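Local coordinates for conserved hypothetical protein (Pseudomonas aeruginosa PAO1, PDB 1TE5) that is predicted to act as a class-II glutamine amidotransferase, a member of the Ntn-hydrolase clan whose relatives release ammonia from glutamine, at residues A[122-125]-A[129-132]; A[49-52]-A[57-60]; A[163-168]-A[238-243]. One frame throughout, in Å; residues are numbered along the deposited sequence.

Contacts 1 and 2 are buried and each also touches the second subunit, whereas contact 3 lies at the surface and meets no other chain of the assembly. In contact 1 a helix glutamate grips two backbone N-H groups of the loop just ahead of it; in contact 2 an aspartate of the strand outermost within the chain takes a serine hydroxyl while a valine packs on the strand with both methyls. Contact 3 joins parts far apart in sequence through one arginine-serine bond. Helices 128-143 and 150-165 bring contacts 1 and 3 together, with A132 O 3.6 Å from Y164 OH. Contacts 2 and 3 lie on opposite sides of the chain's centre, their own centres about 30 Å apart.

Contact 1 (A[122-125]-A[129-132]); sequences RPVG and SEAA
The side chain of E130 reaches out from its helix and lies along P123, with CG of E130 3.5 Å from CB of P123. Beyond this apolar overlap its carboxylate meets the backbone of the loop 122-125, and each oxygen takes one N-H. V124 N donates to E130 OE2 at 2.8 Å in a nearly straight bond, 170° at the hydrogen. G125 N reaches E130 OE1 at 2.9 Å, more bent. Neither donor lies in the carboxylate plane: V124 N comes to OE2 from 60° out of it, G125 N to OE1 from a shallower elevation. Two consecutive amides thus grip the two oxygens separately, which limits rotation of the group about its last bond. The reach comes from an extended chain, with CG anti to the backbone N (chi1 -175°) and the next bond also trans. G125 lies close against this carboxylate, its CA 3.4 Å from E130 OE1. The A131 backbone N lies alongside, 4.2 Å from P123 CB.

OE2 has a further partner in R96, a salt bridge that would be expected to stabilise the buried carboxylate as an anion. A carboxylate from the first turn of helix 128-143 here gathers two successive backbone amides of the loop that leads in from strand 101-108, which pins that loop to the helix. F94 of strand 94-98 packs against E130 within the chain, while Y102 of the second subunit touches both V124 and E130, so helix, loop and strand 94-98 meet at the interface with the second subunit.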
ATOM      1  N   ARG A 122       1.010 -11.662  11.539  1.00 28.78           N
ATOM      2  CA  ARG A 122       1.837 -12.696  10.939  1.00 31.05           C
ATOM      3  C   ARG A 122       2.459 -12.161   9.651  1.00 29.27           C
ATOM      4  O   ARG A 122       1.837 -11.377   8.930  1.00 25.20           O
ATOM      5  CB  ARG A 122       1.001 -13.944  10.636  1.00 32.01           C
ATOM      6  CG  ARG A 122       0.316 -14.558  11.845  1.00 39.05           C
ATOM      7  CD  ARG A 122      -0.315 -15.883  11.473  1.00 43.58           C
ATOM      8  NE  ARG A 122      -1.112 -16.451  12.554  1.00 47.83           N
ATOM      9  CZ  ARG A 122      -0.614 -16.961  13.673  1.00 50.87           C
ATOM     10  NH1 ARG A 122      -1.426 -17.452  14.594  1.00 47.92           N
ATOM     11  NH2 ARG A 122       0.694 -16.973  13.875  1.00 53.50           N
ATOM     12  N   PRO A 123       3.732 -12.505   9.394  1.00 28.84           N
ATOM     13  CA  PRO A 123       4.354 -12.019   8.164  1.00 28.15           C
ATOM     14  C   PRO A 123       3.763 -12.712   6.925  1.00 26.39           C
ATOM     15  O   PRO A 123       3.321 -13.870   6.987  1.00 28.09           O
ATOM     16  CB  PRO A 123       5.833 -12.369   8.375  1.00 29.67           C
ATOM     17  CG  PRO A 123       5.783 -13.593   9.207  1.00 30.26           C
ATOM     18  CD  PRO A 123       4.705 -13.247  10.218  1.00 30.40           C
ATOM     19  N   VAL A 124       3.679 -11.958   5.833  1.00 23.67           N
ATOM     20  CA  VAL A 124       3.187 -12.480   4.561  1.00 23.82           C
ATOM     21  C   VAL A 124       4.388 -13.072   3.795  1.00 21.22           C
ATOM     22  O   VAL A 124       4.267 -14.083   3.090  1.00 24.24           O
ATOM     23  CB  VAL A 124       2.519 -11.362   3.730  1.00 22.51           C
ATOM     24  CG1 VAL A 124       2.012 -11.918   2.404  1.00 21.38           C
ATOM     25  CG2 VAL A 124       1.370 -10.745   4.528  1.00 23.45           C
ATOM     26  N   GLY A 125       5.535 -12.406   3.941  1.00 24.03           N
ATOM     27  CA  GLY A 125       6.778 -12.835   3.318  1.00 23.10           C
ATOM     28  C   GLY A 125       7.630 -13.661   4.270  1.00 24.15           C
ATOM     29  O   GLY A 125       7.192 -14.022   5.365  1.00 23.58           O
ATOM     30  N   SER A 129      13.014  -9.395   8.761  1.00 24.09           N
ATOM     31  CA  SER A 129      12.581  -8.026   9.011  1.00 25.67           C
ATOM     32  C   SER A 129      11.087  -7.961   9.318  1.00 24.79           C
ATOM     33  O   SER A 129      10.673  -7.289  10.265  1.00 23.27           O
ATOM     34  CB  SER A 129      12.884  -7.142   7.795  1.00 24.10           C
ATOM     35  OG  SER A 129      14.280  -7.049   7.549  1.00 32.01           O
ATOM     36  N   GLU A 130      10.283  -8.633   8.497  1.00 26.44           N
ATOM     37  CA  GLU A 130       8.834  -8.642   8.669  1.00 28.36           C
ATOM     38  C   GLU A 130       8.415  -9.436   9.904  1.00 28.38           C
ATOM     39  O   GLU A 130       7.403  -9.127  10.536  1.00 27.16           O
ATOM     40  CB  GLU A 130       8.153  -9.198   7.424  1.00 28.35           C
ATOM     41  CG  GLU A 130       6.645  -9.123   7.468  1.00 27.16           C
ATOM     42  CD  GLU A 130       5.999  -9.565   6.178  1.00 23.75           C
ATOM     43  OE1 GLU A 130       6.714 -10.090   5.291  1.00 24.95           O
ATOM     44  OE2 GLU A 130       4.769  -9.375   6.057  1.00 24.80           O
ATOM     45  N   ALA A 131       9.163 -10.495  10.203  1.00 27.56           N
ATOM     46  CA  ALA A 131       8.891 -11.320  11.374  1.00 27.29           C
ATOM     47  C   ALA A 131       9.129 -10.455  12.617  1.00 24.05           C
ATOM     48  O   ALA A 131       8.417 -10.578  13.617  1.00 28.32           O
ATOM     49  CB  ALA A 131       9.803 -12.532  11.384  1.00 26.76           C
ATOM     50  N   ALA A 132      10.133  -9.585  12.532  1.00 26.25           N
ATOM     51  CA  ALA A 132      10.482  -8.675  13.613  1.00 24.45           C
ATOM     52  C   ALA A 132       9.416  -7.602  13.748  1.00 25.00           C
ATOM     53  O   ALA A 132       9.079  -7.201  14.864  1.00 23.11           O
ATOM     54  CB  ALA A 132      11.836  -8.030  13.354  1.00 24.63           C
TER

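Contact 2 (A[49-52]-A[57-60]); sequences FQDP and DSEV
The side chains of D51 and V60 cross at a slant, the CG1 methyl of V60 set against the carboxylate carbon of D51, CG1 to CG 3.3 Å. The other methyl points to the strand backbone: V60 CG2 lies 3.4 Å from Q50 O, and 4.2 Å from CB of F49, a light apolar touch. V60 has CG1 between its backbone N and carbonyl carbon (chi1 56°), which spreads the two methyls over D51 and over the Q50 backbone and the F49 CB. S58, two residues before V60, supplies the polar bond. Its OG donates to D51 OD1 at 2.7 Å, approaching from above the carboxylate plane, 54° out of it. The D51 group therefore has a hydroxyl on one oxygen and a methyl against its carbon. The other oxygen, OD2, forms a salt bridge with R47 of the second subunit, whose guanidinium also donates to Q50 O; such a charge would be expected to favour the ionised carboxylate.

The contact closes the short connection from strand 45-51, outermost in its sheet within the chain, to helix 59-66. W36 of the adjoining strand 35-42 touches F49, D51 and V60, and F49 packs on F49 of the second subunit.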
ATOM      1  N   PHE A  49       5.275   2.551  -2.527  1.00 20.46           N
ATOM      2  CA  PHE A  49       5.821   2.222  -3.836  1.00 22.71           C
ATOM      3  C   PHE A  49       7.049   1.388  -3.512  1.00 22.99           C
ATOM      4  O   PHE A  49       7.939   1.846  -2.791  1.00 24.78           O
ATOM      5  CB  PHE A  49       6.260   3.482  -4.585  1.00 22.25           C
ATOM      6  CG  PHE A  49       5.182   4.522  -4.737  1.00 23.76           C
ATOM      7  CD1 PHE A  49       5.046   5.550  -3.802  1.00 25.30           C
ATOM      8  CD2 PHE A  49       4.309   4.490  -5.826  1.00 23.90           C
ATOM      9  CE1 PHE A  49       4.061   6.527  -3.947  1.00 27.12           C
ATOM     10  CE2 PHE A  49       3.318   5.467  -5.979  1.00 25.53           C
ATOM     11  CZ  PHE A  49       3.199   6.487  -5.032  1.00 24.93           C
ATOM     12  N   GLN A  50       7.089   0.156  -4.004  1.00 26.00           N
ATOM     13  CA  GLN A  50       8.224  -0.724  -3.741  1.00 22.13           C
ATOM     14  C   GLN A  50       8.440  -1.710  -4.880  1.00 24.86           C
ATOM     15  O   GLN A  50       7.533  -1.983  -5.661  1.00 24.83           O
ATOM     16  CB  GLN A  50       8.017  -1.485  -2.433  1.00 17.42           C
ATOM     17  CG  GLN A  50       6.982  -2.569  -2.517  1.00 23.25           C
ATOM     18  CD  GLN A  50       6.439  -2.974  -1.173  1.00 21.24           C
ATOM     19  OE1 GLN A  50       7.183  -3.110  -0.208  1.00 27.49           O
ATOM     20  NE2 GLN A  50       5.125  -3.159  -1.102  1.00 19.99           N
ATOM     21  N   ASP A  51       9.620  -2.309  -4.922  1.00 25.81           N
ATOM     22  CA  ASP A  51       9.954  -3.228  -5.995  1.00 25.02           C
ATOM     23  C   ASP A  51      11.160  -4.059  -5.606  1.00 23.44           C
ATOM     24  O   ASP A  51      12.134  -3.533  -5.087  1.00 23.30           O
ATOM     25  CB  ASP A  51      10.304  -2.412  -7.243  1.00 25.13           C
ATOM     26  CG  ASP A  51       9.973  -3.132  -8.537  1.00 26.20           C
ATOM     27  OD1 ASP A  51      10.698  -2.904  -9.526  1.00 29.39           O
ATOM     28  OD2 ASP A  51       8.978  -3.889  -8.590  1.00 32.79           O
ATOM     29  N   PRO A  52      11.079  -5.388  -5.780  1.00 24.98           N
ATOM     30  CA  PRO A  52      12.219  -6.243  -5.436  1.00 27.90           C
ATOM     31  C   PRO A  52      13.254  -6.124  -6.552  1.00 29.07           C
ATOM     32  O   PRO A  52      13.138  -5.242  -7.408  1.00 28.74           O
ATOM     33  CB  PRO A  52      11.593  -7.634  -5.398  1.00 25.76           C
ATOM     34  CG  PRO A  52      10.528  -7.546  -6.431  1.00 28.33           C
ATOM     35  CD  PRO A  52       9.911  -6.198  -6.158  1.00 22.74           C
ATOM     36  N   ASP A  57      13.798  -1.113 -15.965  1.00 29.00           N
ATOM     37  CA  ASP A  57      13.320   0.086 -15.272  1.00 29.52           C
ATOM     38  C   ASP A  57      11.797  -0.085 -15.202  1.00 27.40           C
ATOM     39  O   ASP A  57      11.086   0.222 -16.160  1.00 29.50           O
ATOM     40  CB  ASP A  57      13.691   1.364 -16.046  1.00 30.23           C
ATOM     41  CG  ASP A  57      14.944   2.041 -15.499  1.00 30.56           C
ATOM     42  OD1 ASP A  57      15.937   2.171 -16.245  1.00 33.01           O
ATOM     43  OD2 ASP A  57      14.931   2.451 -14.319  1.00 34.02           O
ATOM     44  N   SER A  58      11.314  -0.624 -14.085  1.00 27.38           N
ATOM     45  CA  SER A  58       9.888  -0.890 -13.895  1.00 27.83           C
ATOM     46  C   SER A  58       8.942   0.316 -13.849  1.00 26.74           C
ATOM     47  O   SER A  58       9.383   1.467 -13.795  1.00 22.34           O
ATOM     48  CB  SER A  58       9.680  -1.773 -12.663  1.00 29.28           C
ATOM     49  OG  SER A  58      10.122  -1.120 -11.488  1.00 32.38           O
ATOM     50  N   GLU A  59       7.639   0.027 -13.913  1.00 27.78           N
ATOM     51  CA  GLU A  59       6.594   1.049 -13.886  1.00 26.72           C
ATOM     52  C   GLU A  59       6.459   1.666 -12.495  1.00 23.50           C
ATOM     53  O   GLU A  59       6.099   2.831 -12.363  1.00 24.54           O
ATOM     54  CB  GLU A  59       5.250   0.450 -14.315  1.00 31.38           C
ATOM     55  CG  GLU A  59       4.230   1.482 -14.805  1.00 38.91           C
ATOM     56  CD  GLU A  59       4.586   2.065 -16.168  1.00 44.84           C
ATOM     57  OE1 GLU A  59       4.761   1.266 -17.126  1.00 45.53           O
ATOM     58  OE2 GLU A  59       4.686   3.316 -16.280  1.00 43.97           O
ATOM     59  N   VAL A  60       6.676   0.853 -11.463  1.00 21.77           N
ATOM     60  CA  VAL A  60       6.613   1.323 -10.076  1.00 21.42           C
ATOM     61  C   VAL A  60       7.781   2.276  -9.796  1.00 20.69           C
ATOM     62  O   VAL A  60       7.671   3.203  -8.993  1.00 23.45           O
ATOM     63  CB  VAL A  60       6.652   0.137  -9.087  1.00 23.00           C
ATOM     64  CG1 VAL A  60       7.881  -0.697  -9.319  1.00 21.24           C
ATOM     65  CG2 VAL A  60       6.608   0.635  -7.648  1.00 29.68           C
TER

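Contact 3 (A[163-168]-A[238-243]); sequences EYRKKG and QQSGEW
S240 OG has two partners: it accepts from R165 NH2 across the contact and hydrogen-bonds to the backbone O of S185, which can only accept. R165 NH2 donates to S240 OG at 2.8 Å with an angle of 152° at the hydrogen, and the oxygen sits near the guanidinium edge, 19° out of its plane. With chi1 at -176° the S240 hydroxyl swings away from its own N and out to that edge. G241 comes from a different side: its CA lies 3.8 Å above the guanidinium plane, over the centre of the group, and its N is 3.8 Å from R165 NH2 without a bond.

S240 and G241 are the central residues of a type II beta turn from Q239 to E242, closed by E242 N to Q239 O at 3.2 Å. The positive phi of G241 suits the third position of such a turn. R165, on helix 150-165, also touches F183 of strand 180-183 and S185 in the loop after it, and the backbones of G241 and E242 bond to C184, just past that strand. At the surface, the hydroxyl thus relays the R165 donor to the S185 carbonyl, and one charged-neutral bond, with G241 over one guanidinium face, joins helix and turn.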
ATOM      1  N   GLU A 163      16.247  -6.434  22.303  1.00 44.61           N
ATOM      2  CA  GLU A 163      16.279  -7.881  22.166  1.00 46.77           C
ATOM      3  C   GLU A 163      16.698  -8.334  20.780  1.00 46.40           C
ATOM      4  O   GLU A 163      17.388  -9.341  20.637  1.00 48.69           O
ATOM      5  CB  GLU A 163      14.916  -8.484  22.485  1.00 48.70           C
ATOM      6  CG  GLU A 163      14.696  -8.807  23.945  1.00 55.81           C
ATOM      7  CD  GLU A 163      13.645  -9.878  24.119  1.00 59.39           C
ATOM      8  OE1 GLU A 163      13.846 -10.990  23.574  1.00 61.77           O
ATOM      9  OE2 GLU A 163      12.619  -9.610  24.786  1.00 59.33           O
ATOM     10  N   TYR A 164      16.201  -7.643  19.761  1.00 45.73           N
ATOM     11  CA  TYR A 164      16.521  -7.987  18.383  1.00 44.60           C
ATOM     12  C   TYR A 164      18.004  -7.762  18.080  1.00 44.05           C
ATOM     13  O   TYR A 164      18.611  -8.545  17.353  1.00 44.16           O
ATOM     14  CB  TYR A 164      15.654  -7.177  17.408  1.00 44.85           C
ATOM     15  CG  TYR A 164      14.160  -7.332  17.600  1.00 39.54           C
ATOM     16  CD1 TYR A 164      13.620  -8.493  18.146  1.00 38.42           C
ATOM     17  CD2 TYR A 164      13.291  -6.299  17.262  1.00 38.88           C
ATOM     18  CE1 TYR A 164      12.246  -8.617  18.357  1.00 38.49           C
ATOM     19  CE2 TYR A 164      11.921  -6.412  17.466  1.00 37.29           C
ATOM     20  CZ  TYR A 164      11.406  -7.571  18.018  1.00 39.39           C
ATOM     21  OH  TYR A 164      10.058  -7.668  18.273  1.00 38.78           O
ATOM     22  N   ARG A 165      18.578  -6.695  18.631  1.00 44.48           N
ATOM     23  CA  ARG A 165      19.990  -6.389  18.400  1.00 47.82           C
ATOM     24  C   ARG A 165      20.918  -7.410  19.060  1.00 47.93           C
ATOM     25  O   ARG A 165      22.106  -7.488  18.744  1.00 45.39           O
ATOM     26  CB  ARG A 165      20.322  -4.954  18.842  1.00 48.88           C
ATOM     27  CG  ARG A 165      20.621  -4.746  20.320  1.00 53.86           C
ATOM     28  CD  ARG A 165      20.442  -3.271  20.669  1.00 58.39           C
ATOM     29  NE  ARG A 165      21.435  -2.748  21.607  1.00 57.76           N
ATOM     30  CZ  ARG A 165      22.661  -2.366  21.258  1.00 57.14           C
ATOM     31  NH1 ARG A 165      23.498  -1.894  22.173  1.00 54.87           N
ATOM     32  NH2 ARG A 165      23.060  -2.473  19.995  1.00 60.67           N
ATOM     33  N   LYS A 166      20.374  -8.185  19.992  1.00 50.01           N
ATOM     34  CA  LYS A 166      21.140  -9.221  20.672  1.00 51.17           C
ATOM     35  C   LYS A 166      21.335 -10.403  19.712  1.00 49.89           C
ATOM     36  O   LYS A 166      22.205 -11.252  19.927  1.00 50.37           O
ATOM     37  CB  LYS A 166      20.426  -9.641  21.971  1.00 56.06           C
ATOM     38  CG  LYS A 166      20.973 -10.891  22.666  1.00 62.71           C
ATOM     39  CD  LYS A 166      20.216 -12.147  22.225  1.00 67.84           C
ATOM     40  CE  LYS A 166      20.861 -13.428  22.735  1.00 70.74           C
ATOM     41  NZ  LYS A 166      20.145 -14.626  22.200  1.00 71.25           N
ATOM     42  N   LYS A 167      20.534 -10.452  18.649  1.00 47.97           N
ATOM     43  CA  LYS A 167      20.633 -11.522  17.656  1.00 45.32           C
ATOM     44  C   LYS A 167      21.186 -11.083  16.296  1.00 42.39           C
ATOM     45  O   LYS A 167      21.210 -11.871  15.350  1.00 38.84           O
ATOM     46  CB  LYS A 167      19.278 -12.212  17.474  1.00 49.57           C
ATOM     47  CG  LYS A 167      18.916 -13.143  18.616  1.00 55.41           C
ATOM     48  CD  LYS A 167      17.519 -13.717  18.461  1.00 59.90           C
ATOM     49  CE  LYS A 167      17.122 -14.541  19.686  1.00 62.77           C
ATOM     50  NZ  LYS A 167      15.671 -14.909  19.684  1.00 65.98           N
ATOM     51  N   GLY A 168      21.662  -9.845  16.211  1.00 40.88           N
ATOM     52  CA  GLY A 168      22.204  -9.343  14.961  1.00 40.70           C
ATOM     53  C   GLY A 168      22.085  -7.836  14.811  1.00 40.20           C
ATOM     54  O   GLY A 168      21.848  -7.130  15.791  1.00 41.48           O
ATOM     55  N   GLN A 238      24.678   8.586  14.850  1.00 44.14           N
ATOM     56  CA  GLN A 238      24.143   7.804  15.951  1.00 46.05           C
ATOM     57  C   GLN A 238      25.023   6.590  16.245  1.00 46.14           C
ATOM     58  O   GLN A 238      25.609   5.991  15.335  1.00 46.68           O
ATOM     59  CB  GLN A 238      22.713   7.344  15.646  1.00 48.21           C
ATOM     60  CG  GLN A 238      21.675   8.455  15.592  1.00 50.35           C
ATOM     61  CD  GLN A 238      20.272   7.931  15.347  1.00 51.68           C
ATOM     62  OE1 GLN A 238      19.556   8.435  14.487  1.00 58.50           O
ATOM     63  NE2 GLN A 238      19.870   6.919  16.107  1.00 55.41           N
ATOM     64  N   GLN A 239      25.123   6.252  17.529  1.00 46.38           N
ATOM     65  CA  GLN A 239      25.907   5.107  17.993  1.00 47.19           C
ATOM     66  C   GLN A 239      24.992   3.911  18.262  1.00 43.14           C
ATOM     67  O   GLN A 239      23.772   4.046  18.343  1.00 44.22           O
ATOM     68  CB  GLN A 239      26.618   5.461  19.300  1.00 53.33           C
ATOM     69  CG  GLN A 239      27.359   6.783  19.291  1.00 59.04           C
ATOM     70  CD  GLN A 239      27.455   7.390  20.680  1.00 63.54           C
ATOM     71  OE1 GLN A 239      27.297   8.603  20.852  1.00 64.13           O
ATOM     72  NE2 GLN A 239      27.684   6.546  21.685  1.00 65.56           N
ATOM     73  N   SER A 240      25.606   2.757  18.468  1.00 41.64           N
ATOM     74  CA  SER A 240      24.876   1.534  18.751  1.00 37.76           C
ATOM     75  C   SER A 240      24.042   1.685  20.028  1.00 38.20           C
ATOM     76  O   SER A 240      24.543   2.149  21.061  1.00 38.85           O
ATOM     77  CB  SER A 240      25.869   0.376  18.893  1.00 37.47           C
ATOM     78  OG  SER A 240      25.225  -0.870  19.093  1.00 35.13           O
ATOM     79  N   GLY A 241      22.762   1.326  19.935  1.00 38.39           N
ATOM     80  CA  GLY A 241      21.861   1.395  21.078  1.00 35.14           C
ATOM     81  C   GLY A 241      21.057   2.673  21.205  1.00 33.76           C
ATOM     82  O   GLY A 241      20.144   2.761  22.039  1.00 32.43           O
ATOM     83  N   GLU A 242      21.399   3.667  20.394  1.00 33.72           N
ATOM     84  CA  GLU A 242      20.710   4.950  20.431  1.00 34.53           C
ATOM     85  C   GLU A 242      19.433   5.005  19.605  1.00 32.13           C
ATOM     86  O   GLU A 242      19.404   4.640  18.427  1.00 32.50           O
ATOM     87  CB  GLU A 242      21.650   6.080  20.013  1.00 37.84           C
ATOM     88  CG  GLU A 242      22.957   6.095  20.795  1.00 43.62           C
ATOM     89  CD  GLU A 242      23.729   7.394  20.643  1.00 48.85           C
ATOM     90  OE1 GLU A 242      23.534   8.100  19.629  1.00 51.39           O
ATOM     91  OE2 GLU A 242      24.533   7.707  21.550  1.00 51.44           O
ATOM     92  N   TRP A 243      18.374   5.465  20.254  1.00 30.75           N
ATOM     93  CA  TRP A 243      17.082   5.607  19.621  1.00 26.98           C
ATOM     94  C   TRP A 243      16.679   7.061  19.719  1.00 27.40           C
ATOM     95  O   TRP A 243      17.175   7.791  20.569  1.00 28.44           O
ATOM     96  CB  TRP A 243      16.049   4.721  20.324  1.00 27.44           C
ATOM     97  CG  TRP A 243      15.912   4.973  21.809  1.00 26.89           C
ATOM     98  CD1 TRP A 243      16.569   4.319  22.817  1.00 24.35           C
ATOM     99  CD2 TRP A 243      15.042   5.918  22.449  1.00 27.14           C
ATOM    100  NE1 TRP A 243      16.161   4.794  24.038  1.00 23.67           N
ATOM    101  CE2 TRP A 243      15.227   5.780  23.842  1.00 27.04           C
ATOM    102  CE3 TRP A 243      14.128   6.873  21.978  1.00 24.73           C
ATOM    103  CZ2 TRP A 243      14.521   6.558  24.772  1.00 28.13           C
ATOM    104  CZ3 TRP A 243      13.426   7.646  22.906  1.00 28.27           C
ATOM    105  CH2 TRP A 243      13.631   7.485  24.285  1.00 27.60           C
TER